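Local coordinates for exopolysaccharide biosynthesis protein (Pantoea stewartii subsp. stewartii DC283, PDB 6TGF) that probably modifies the exopolysaccharide glycans of the bacterial biofilm as a hydrolase, using a bacteriophage tailspike-like parallel beta-helix fold, at residues L176-L190 / G202-Q215. Residues are numbered along the deposited sequence; the frame is centred on the assembly and turned at random.
Sequences LRKTRPLFEGAKIKL and GEFVGSFQPAQDDQ
Backbone hydrogen bonds pair I188 with F204 and L190 with G202 in an antiparallel hairpin, two inner strands of a small mixed sheet between the N-terminal sheets and the beta-helix. Pairing continues into the type II turn F183–A186 before strand 187-190, where G206 N reaches A186 O and G206 O accepts from G185 N.

From within this turn the carboxylate of E184 spans two donors. S207 OG lies 2.6 Å from E184 OE2, on its syn lone pair, while F208 N gives E184 OE1 a nearly straight bond (3.0 Å, 163°). The bend at chi2 (70°) folds the E184 carboxylate back onto this corner, and S207 OG also accepts from Q209 N in an ST turn.

Farther off, R177 holds D213 side-on in a salt bridge, NE to OD2 at 2.8 Å and NH2 to OD1 at 3.2 Å, with the planes 59° apart. S220 N also bonds D213 OD2.

Apolar packing gathers on F204: L176 CD2 sits over one ring face, and L190 CB approaches F204 CE1 to 3.7 Å. The F208 ring has polar neighbours instead: its CD1 lies over a face of the R180 guanidinium, and P181 O meets the ring edge.

Two carboxylates thus anchor the loops flanking the hairpin, each probably stabilised as an anion by its donors.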
loop_
_atom_site.group_PDB
_atom_site.type_symbol
_atom_site.label_atom_id
_atom_site.label_comp_id
_atom_site.label_asym_id
_atom_site.label_seq_id
_atom_site.Cartn_x
_atom_site.Cartn_y
_atom_site.Cartn_z
ATOM N N LEU B 176 44.472 4.379 -21.496
ATOM C CA LEU B 176 44.142 2.927 -21.574
ATOM C C LEU B 176 43.966 2.507 -23.039
ATOM O O LEU B 176 44.457 1.418 -23.398
ATOM C CB LEU B 176 42.869 2.640 -20.771
ATOM C CG LEU B 176 42.481 1.167 -20.649
ATOM C CD1 LEU B 176 43.511 0.395 -19.841
ATOM C CD2 LEU B 176 41.101 1.020 -20.026
ATOM N N ARG B 177 43.298 3.338 -23.847
ATOM C CA ARG B 177 43.018 3.071 -25.285
ATOM C C ARG B 177 44.313 3.144 -26.106
ATOM O O ARG B 177 44.292 2.682 -27.262
ATOM C CB ARG B 177 41.987 4.065 -25.826
ATOM C CG ARG B 177 40.559 3.786 -25.382
ATOM C CD ARG B 177 39.669 4.993 -25.585
ATOM N NE ARG B 177 38.273 4.725 -25.268
ATOM C CZ ARG B 177 37.337 5.658 -25.117
ATOM N NH1 ARG B 177 37.636 6.941 -25.248
ATOM N NH2 ARG B 177 36.097 5.308 -24.828
ATOM N N LYS B 178 45.383 3.712 -25.539
ATOM C CA LYS B 178 46.702 3.894 -26.207
ATOM C C LYS B 178 47.710 2.845 -25.714
ATOM O O LYS B 178 48.786 2.740 -26.334
ATOM C CB LYS B 178 47.224 5.310 -25.950
ATOM C CG LYS B 178 46.520 6.403 -26.743
ATOM C CD LYS B 178 46.797 7.797 -26.227
ATOM C CE LYS B 178 46.453 8.874 -27.233
ATOM N NZ LYS B 178 46.792 10.226 -26.731
ATOM N N THR B 179 47.384 2.104 -24.650
ATOM C CA THR B 179 48.274 1.093 -24.019
ATOM C C THR B 179 47.932 -0.301 -24.556
ATOM O O THR B 179 46.892 -0.842 -24.147
ATOM C CB THR B 179 48.154 1.122 -22.489
ATOM O OG1 THR B 179 48.431 2.450 -22.042
ATOM C CG2 THR B 179 49.086 0.143 -21.808
ATOM N N ARG B 180 48.778 -0.861 -25.425
ATOM C CA ARG B 180 48.651 -2.262 -25.912
ATOM C C ARG B 180 48.967 -3.204 -24.753
ATOM O O ARG B 180 49.974 -3.020 -24.071
ATOM C CB ARG B 180 49.585 -2.517 -27.100
ATOM C CG ARG B 180 49.643 -3.972 -27.548
ATOM C CD ARG B 180 50.397 -4.160 -28.850
ATOM N NE ARG B 180 49.504 -4.323 -29.990
ATOM C CZ ARG B 180 49.260 -5.468 -30.624
ATOM N NH1 ARG B 180 49.848 -6.591 -30.250
ATOM N NH2 ARG B 180 48.425 -5.483 -31.649
ATOM N N PRO B 181 48.118 -4.223 -24.475
ATOM C CA PRO B 181 48.445 -5.244 -23.478
ATOM C C PRO B 181 49.752 -5.974 -23.818
ATOM O O PRO B 181 50.038 -6.143 -24.991
ATOM C CB PRO B 181 47.262 -6.224 -23.529
ATOM C CG PRO B 181 46.127 -5.436 -24.153
ATOM C CD PRO B 181 46.789 -4.430 -25.072
ATOM N N LEU B 182 50.509 -6.382 -22.794
ATOM C CA LEU B 182 51.760 -7.176 -22.947
ATOM C C LEU B 182 51.421 -8.537 -23.564
ATOM O O LEU B 182 52.177 -8.987 -24.448
ATOM C CB LEU B 182 52.436 -7.351 -21.582
ATOM C CG LEU B 182 53.184 -6.132 -21.048
ATOM C CD1 LEU B 182 53.735 -6.408 -19.657
ATOM C CD2 LEU B 182 54.307 -5.717 -21.988
ATOM N N PHE B 183 50.326 -9.151 -23.108
ATOM C CA PHE B 183 49.851 -10.491 -23.544
ATOM C C PHE B 183 48.342 -10.617 -23.302
ATOM O O PHE B 183 47.764 -9.764 -22.597
ATOM C CB PHE B 183 50.624 -11.585 -22.804
ATOM C CG PHE B 183 50.692 -11.401 -21.309
ATOM C CD1 PHE B 183 49.656 -11.824 -20.491
ATOM C CD2 PHE B 183 51.793 -10.802 -20.716
ATOM C CE1 PHE B 183 49.719 -11.652 -19.118
ATOM C CE2 PHE B 183 51.855 -10.632 -19.342
ATOM C CZ PHE B 183 50.818 -11.055 -18.545
ATOM N N GLU B 184 47.731 -11.657 -23.878
ATOM C CA GLU B 184 46.293 -12.003 -23.711
ATOM C C GLU B 184 46.040 -12.361 -22.240
ATOM O O GLU B 184 46.639 -13.347 -21.758
ATOM C CB GLU B 184 45.916 -13.162 -24.638
ATOM C CG GLU B 184 44.441 -13.530 -24.602
ATOM C CD GLU B 184 43.506 -12.509 -25.225
ATOM O OE1 GLU B 184 43.887 -11.898 -26.244
ATOM O OE2 GLU B 184 42.395 -12.328 -24.690
ATOM N N GLY B 185 45.195 -11.579 -21.560
ATOM C CA GLY B 185 44.808 -11.795 -20.153
ATOM C C GLY B 185 45.632 -10.961 -19.187
ATOM O O GLY B 185 45.447 -11.134 -17.966
ATOM N N ALA B 186 46.513 -10.095 -19.702
ATOM C CA ALA B 186 47.342 -9.154 -18.911
ATOM C C ALA B 186 46.422 -8.230 -18.104
ATOM O O ALA B 186 45.504 -7.642 -18.709
ATOM C CB ALA B 186 48.251 -8.366 -19.822
ATOM N N LYS B 187 46.656 -8.122 -16.793
ATOM C CA LYS B 187 45.812 -7.328 -15.860
ATOM C C LYS B 187 46.414 -5.931 -15.694
ATOM O O LYS B 187 47.656 -5.819 -15.606
ATOM C CB LYS B 187 45.675 -8.037 -14.510
ATOM C CG LYS B 187 44.873 -9.331 -14.556
ATOM C CD LYS B 187 44.592 -9.933 -13.198
ATOM C CE LYS B 187 44.527 -11.445 -13.236
ATOM N NZ LYS B 187 43.701 -11.991 -12.134
ATOM N N ILE B 188 45.551 -4.913 -15.664
ATOM C CA ILE B 188 45.929 -3.486 -15.453
ATOM C C ILE B 188 44.908 -2.861 -14.498
ATOM O O ILE B 188 43.796 -3.409 -14.377
ATOM C CB ILE B 188 46.031 -2.745 -16.805
ATOM C CG1 ILE B 188 47.044 -1.599 -16.758
ATOM C CG2 ILE B 188 44.674 -2.262 -17.293
ATOM C CD1 ILE B 188 48.478 -2.054 -16.652
ATOM N N LYS B 189 45.290 -1.768 -13.836
ATOM C CA LYS B 189 44.461 -1.063 -12.826
ATOM C C LYS B 189 44.240 0.380 -13.295
ATOM O O LYS B 189 45.212 1.151 -13.288
ATOM C CB LYS B 189 45.164 -1.147 -11.468
ATOM C CG LYS B 189 44.249 -1.091 -10.257
ATOM C CD LYS B 189 43.980 0.312 -9.776
ATOM C CE LYS B 189 42.790 0.389 -8.845
ATOM N NZ LYS B 189 42.958 -0.501 -7.671
ATOM N N LEU B 190 43.017 0.716 -13.716
ATOM C CA LEU B 190 42.633 2.090 -14.137
ATOM C C LEU B 190 42.257 2.899 -12.890
ATOM O O LEU B 190 41.268 2.529 -12.228
ATOM C CB LEU B 190 41.469 2.020 -15.133
ATOM C CG LEU B 190 40.985 3.363 -15.683
ATOM C CD1 LEU B 190 42.071 4.047 -16.500
ATOM C CD2 LEU B 190 39.729 3.189 -16.521
ATOM N N GLY B 202 38.879 0.954 -12.060
ATOM C CA GLY B 202 38.708 -0.485 -11.781
ATOM C C GLY B 202 39.836 -1.326 -12.351
ATOM O O GLY B 202 40.846 -0.749 -12.802
ATOM N N GLU B 203 39.659 -2.649 -12.319
ATOM C CA GLU B 203 40.630 -3.659 -12.811
ATOM C C GLU B 203 40.205 -4.104 -14.213
ATOM O O GLU B 203 39.008 -4.391 -14.403
ATOM C CB GLU B 203 40.684 -4.840 -11.842
ATOM C CG GLU B 203 41.687 -5.909 -12.236
ATOM C CD GLU B 203 42.058 -6.872 -11.121
ATOM O OE1 GLU B 203 42.017 -6.460 -9.941
ATOM O OE2 GLU B 203 42.389 -8.035 -11.434
ATOM N N PHE B 204 41.156 -4.158 -15.148
ATOM C CA PHE B 204 40.919 -4.480 -16.579
ATOM C C PHE B 204 41.857 -5.608 -17.018
ATOM O O PHE B 204 43.021 -5.643 -16.575
ATOM C CB PHE B 204 41.087 -3.221 -17.434
ATOM C CG PHE B 204 39.959 -2.233 -17.292
ATOM C CD1 PHE B 204 39.894 -1.383 -16.199
ATOM C CD2 PHE B 204 38.952 -2.165 -18.243
ATOM C CE1 PHE B 204 38.850 -0.482 -16.062
ATOM C CE2 PHE B 204 37.909 -1.262 -18.105
ATOM C CZ PHE B 204 37.861 -0.424 -17.015
ATOM N N VAL B 205 41.343 -6.498 -17.872
ATOM C CA VAL B 205 42.064 -7.681 -18.428
ATOM C C VAL B 205 42.167 -7.488 -19.947
ATOM O O VAL B 205 41.123 -7.275 -20.590
ATOM C CB VAL B 205 41.375 -9.002 -18.024
ATOM C CG1 VAL B 205 39.911 -9.064 -18.429
ATOM C CG2 VAL B 205 42.113 -10.217 -18.550
ATOM N N GLY B 206 43.391 -7.516 -20.483
ATOM C CA GLY B 206 43.697 -7.163 -21.883
ATOM C C GLY B 206 43.424 -8.311 -22.841
ATOM O O GLY B 206 43.460 -9.477 -22.399
ATOM N N SER B 207 43.166 -7.987 -24.112
ATOM C CA SER B 207 42.924 -8.962 -25.206
ATOM C C SER B 207 43.288 -8.342 -26.560
ATOM O O SER B 207 43.166 -7.109 -26.701
ATOM C CB SER B 207 41.494 -9.438 -25.196
ATOM O OG SER B 207 41.289 -10.447 -26.173
ATOM N N PHE B 208 43.726 -9.179 -27.506
ATOM C CA PHE B 208 43.976 -8.821 -28.927
ATOM C C PHE B 208 42.795 -9.282 -29.790
ATOM O O PHE B 208 42.781 -8.964 -30.993
ATOM C CB PHE B 208 45.297 -9.429 -29.406
ATOM C CG PHE B 208 46.483 -9.078 -28.546
ATOM C CD1 PHE B 208 47.004 -7.794 -28.549
ATOM C CD2 PHE B 208 47.071 -10.027 -27.724
ATOM C CE1 PHE B 208 48.091 -7.468 -27.751
ATOM C CE2 PHE B 208 48.160 -9.701 -26.929
ATOM C CZ PHE B 208 48.668 -8.422 -26.944
ATOM N N GLN B 209 41.841 -10.007 -29.191
ATOM C CA GLN B 209 40.560 -10.407 -29.834
ATOM C C GLN B 209 39.754 -9.146 -30.131
ATOM O O GLN B 209 39.741 -8.220 -29.322
ATOM C CB GLN B 209 39.767 -11.357 -28.932
ATOM C CG GLN B 209 40.444 -12.703 -28.705
ATOM C CD GLN B 209 40.596 -13.492 -29.983
ATOM O OE1 GLN B 209 41.694 -13.902 -30.354
ATOM N NE2 GLN B 209 39.488 -13.701 -30.675
ATOM N N PRO B 210 39.051 -9.061 -31.285
ATOM C CA PRO B 210 38.342 -7.838 -31.659
ATOM C C PRO B 210 37.074 -7.635 -30.816
ATOM O O PRO B 210 36.324 -8.581 -30.654
ATOM C CB PRO B 210 37.976 -8.030 -33.142
ATOM C CG PRO B 210 38.605 -9.356 -33.555
ATOM C CD PRO B 210 38.869 -10.127 -32.278
ATOM N N ALA B 211 36.881 -6.418 -30.297
ATOM C CA ALA B 211 35.696 -5.992 -29.516
ATOM C C ALA B 211 35.496 -4.481 -29.675
ATOM O O ALA B 211 36.491 -3.738 -29.556
ATOM C CB ALA B 211 35.865 -6.377 -28.066
ATOM N N GLN B 212 34.256 -4.056 -29.937
ATOM C CA GLN B 212 33.875 -2.629 -30.124
ATOM C C GLN B 212 33.885 -1.917 -28.766
ATOM O O GLN B 212 33.373 -2.497 -27.787
ATOM C CB GLN B 212 32.505 -2.515 -30.799
ATOM C CG GLN B 212 32.593 -2.252 -32.297
ATOM C CD GLN B 212 31.357 -2.668 -33.058
ATOM O OE1 GLN B 212 30.677 -3.634 -32.715
ATOM N NE2 GLN B 212 31.064 -1.940 -34.124
ATOM N N ASP B 213 34.453 -0.706 -28.727
ATOM C CA ASP B 213 34.463 0.195 -27.543
ATOM C C ASP B 213 33.015 0.555 -27.194
ATOM O O ASP B 213 32.320 1.088 -28.082
ATOM C CB ASP B 213 35.295 1.453 -27.819
ATOM C CG ASP B 213 35.608 2.289 -26.590
ATOM O OD1 ASP B 213 34.657 2.676 -25.881
ATOM O OD2 ASP B 213 36.805 2.559 -26.357
ATOM N N ASP B 214 32.580 0.261 -25.963
ATOM C CA ASP B 214 31.227 0.606 -25.441
ATOM C C ASP B 214 31.338 1.717 -24.384
ATOM O O ASP B 214 30.305 2.030 -23.759
ATOM C CB ASP B 214 30.499 -0.635 -24.912
ATOM C CG ASP B 214 31.203 -1.364 -23.780
ATOM O OD1 ASP B 214 31.904 -0.698 -22.991
ATOM O OD2 ASP B 214 31.040 -2.596 -23.696
ATOM N N GLN B 215 32.541 2.275 -24.191
ATOM C CA GLN B 215 32.822 3.502 -23.391
ATOM C C GLN B 215 32.612 3.259 -21.888
ATOM O O GLN B 215 32.565 4.262 -21.150
ATOM C CB GLN B 215 31.947 4.668 -23.865
ATOM C CG GLN B 215 32.560 5.464 -25.006
ATOM C CD GLN B 215 31.749 6.690 -25.344
ATOM O OE1 GLN B 215 32.190 7.821 -25.151
ATOM N NE2 GLN B 215 30.543 6.471 -25.843
#